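Local coordinates for UPF0062 protein MJ1593 (Methanocaldococcus jannaschii, PDB 2YX5) that is of unknown function but belongs to the UPF0062 family of small PurS-like proteins, with two helices and an antiparallel sheet, at residues T5-L10 with D74-V79. Numbering follows the deposited sequence.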
# COMPACT_ATOMS: atom_id res chain seq x y z
N THR A 5 -2.51 -18.87 1.94
CA THR A 5 -2.05 -17.77 1.12
C THR A 5 -3.26 -17.02 0.57
O THR A 5 -4.10 -17.61 -0.13
CB THR A 5 -1.15 -18.29 -0.01
OG1 THR A 5 -0.02 -18.95 0.56
CG2 THR A 5 -0.68 -17.14 -0.90
N VAL A 6 -3.38 -15.74 0.90
CA VAL A 6 -4.50 -14.95 0.39
C VAL A 6 -4.00 -13.91 -0.63
O VAL A 6 -3.17 -13.08 -0.31
CB VAL A 6 -5.23 -14.21 1.52
CG1 VAL A 6 -6.50 -13.53 0.99
CG2 VAL A 6 -5.59 -15.18 2.61
N ILE A 7 -4.50 -14.01 -1.87
CA ILE A 7 -4.15 -13.04 -2.90
C ILE A 7 -5.36 -12.15 -3.03
O ILE A 7 -6.47 -12.64 -3.18
CB ILE A 7 -3.92 -13.65 -4.28
CG1 ILE A 7 -2.61 -14.42 -4.33
CG2 ILE A 7 -3.90 -12.57 -5.30
CD1 ILE A 7 -2.67 -15.73 -3.60
N ILE A 8 -5.14 -10.84 -2.93
CA ILE A 8 -6.22 -9.87 -3.05
C ILE A 8 -5.93 -8.90 -4.18
O ILE A 8 -4.85 -8.32 -4.26
CB ILE A 8 -6.39 -9.07 -1.78
CG1 ILE A 8 -6.70 -10.02 -0.62
CG2 ILE A 8 -7.51 -8.06 -1.97
CD1 ILE A 8 -6.97 -9.31 0.71
N LYS A 9 -6.91 -8.72 -5.07
CA LYS A 9 -6.76 -7.82 -6.20
C LYS A 9 -8.03 -6.98 -6.34
O LYS A 9 -9.01 -7.17 -5.61
CB LYS A 9 -6.54 -8.63 -7.48
CG LYS A 9 -7.51 -9.80 -7.59
CD LYS A 9 -7.37 -10.60 -8.87
CE LYS A 9 -8.35 -11.79 -8.92
NZ LYS A 9 -8.08 -12.86 -7.90
N LEU A 10 -8.01 -6.03 -7.26
CA LEU A 10 -9.18 -5.21 -7.50
C LEU A 10 -10.13 -6.07 -8.33
O LEU A 10 -9.68 -6.99 -9.03
CB LEU A 10 -8.82 -3.96 -8.29
CG LEU A 10 -8.02 -2.88 -7.56
CD1 LEU A 10 -7.78 -1.69 -8.49
CD2 LEU A 10 -8.79 -2.46 -6.33
N ASP A 74 -11.43 -8.73 -5.17
CA ASP A 74 -11.57 -10.11 -5.59
C ASP A 74 -10.44 -10.75 -4.79
O ASP A 74 -9.45 -10.07 -4.47
CB ASP A 74 -11.32 -10.28 -7.09
CG ASP A 74 -12.60 -10.18 -7.92
OD1 ASP A 74 -13.70 -10.29 -7.34
OD2 ASP A 74 -12.49 -10.00 -9.15
N TYR A 75 -10.57 -12.02 -4.42
CA TYR A 75 -9.51 -12.67 -3.66
C TYR A 75 -9.53 -14.16 -3.87
O TYR A 75 -10.52 -14.71 -4.31
CB TYR A 75 -9.65 -12.32 -2.16
CG TYR A 75 -10.88 -12.88 -1.51
CD1 TYR A 75 -10.93 -14.22 -1.10
CD2 TYR A 75 -12.01 -12.10 -1.33
CE1 TYR A 75 -12.09 -14.75 -0.52
CE2 TYR A 75 -13.18 -12.62 -0.75
CZ TYR A 75 -13.21 -13.95 -0.34
OH TYR A 75 -14.36 -14.46 0.25
N GLU A 76 -8.40 -14.81 -3.60
CA GLU A 76 -8.32 -16.26 -3.72
C GLU A 76 -7.46 -16.81 -2.60
O GLU A 76 -6.52 -16.16 -2.16
CB GLU A 76 -7.79 -16.67 -5.10
CG GLU A 76 -6.57 -15.94 -5.60
CD GLU A 76 -6.12 -16.47 -6.96
OE1 GLU A 76 -5.74 -17.67 -7.04
OE2 GLU A 76 -6.15 -15.69 -7.95
N ILE A 77 -7.79 -18.02 -2.15
CA ILE A 77 -7.11 -18.68 -1.04
C ILE A 77 -6.50 -20.06 -1.30
O ILE A 77 -7.17 -20.99 -1.74
CB ILE A 77 -8.09 -18.82 0.16
CG1 ILE A 77 -8.71 -17.45 0.48
CG2 ILE A 77 -7.36 -19.40 1.37
CD1 ILE A 77 -10.05 -17.54 1.18
N LYS A 78 -5.21 -20.18 -0.99
CA LYS A 78 -4.49 -21.44 -1.13
C LYS A 78 -4.06 -21.85 0.27
O LYS A 78 -3.53 -21.03 1.03
CB LYS A 78 -3.26 -21.24 -2.02
CG LYS A 78 -3.60 -20.72 -3.41
CD LYS A 78 -2.45 -19.93 -4.05
CE LYS A 78 -2.90 -19.25 -5.35
NZ LYS A 78 -1.86 -18.38 -5.94
N VAL A 79 -4.30 -23.10 0.63
CA VAL A 79 -3.93 -23.60 1.96
C VAL A 79 -2.98 -24.79 1.82
O VAL A 79 -3.30 -25.77 1.16
CB VAL A 79 -5.19 -24.03 2.78
CG1 VAL A 79 -4.78 -24.60 4.12
CG2 VAL A 79 -6.10 -22.84 2.98
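Lys9 lays its side chain over Asp74, with CE 3.8 Å from Asp74 CB, and reaches on toward Glu76. Its CG sits between the backbone N and the carbonyl carbon (chi1 46°), the chain runs straight to CE, and a bend at chi4 of -67° turns the ammonium group along the neighbouring strand. There NZ meets Glu76 OE2 at 3.4 Å in a salt bridge whose hydrogen bond is weak, the two side chains crossing at about a right angle. The carboxylate of Asp74 is engaged differently: OD1 forms a salt bridge with Lys11 and OD2 accepts a bond from the backbone N of Lys12.

Glu76 also has an apolar role, since its CG rests 3.7 Å from Ile7 CB. From the other end of this face, Lys78 stretches its extended chain past Ile7, putting CE 3.9 Å from Ile7 CD1. On the reverse face Val6 pairs with Ile77 and Ile8 with Tyr75. Ile8 CG1 touches Tyr75 CB at 4.0 Å, while the Tyr75 ring leads away from strand 5-10. Tyr75 packs on Cys63 and Ile77 on Val59, both of helix 52-67.

The axes of 5-10 and 74-79 run antiparallel, at 166°. Thr5, Ile7 and Lys9 form hydrogen-bonded pairs with Lys78, Glu76 and Asp74 respectively, each exchanging two backbone bonds. Thr5 N to Lys78 O is the shortest, at 2.6 Å. Within this chain's sheet strand 2-10 is central and strand 73-81 outermost; Val6 and Ile8 bond through their backbones to Ile43 and Lys41 respectively, in strand 34-47.

One face thus mixes charged side chains with Thr5 and the buried Ile7; the other is largely apolar. The six backbone bonds provide the regular link, and the long Lys9-Glu76 bridge probably adds only modestly to it.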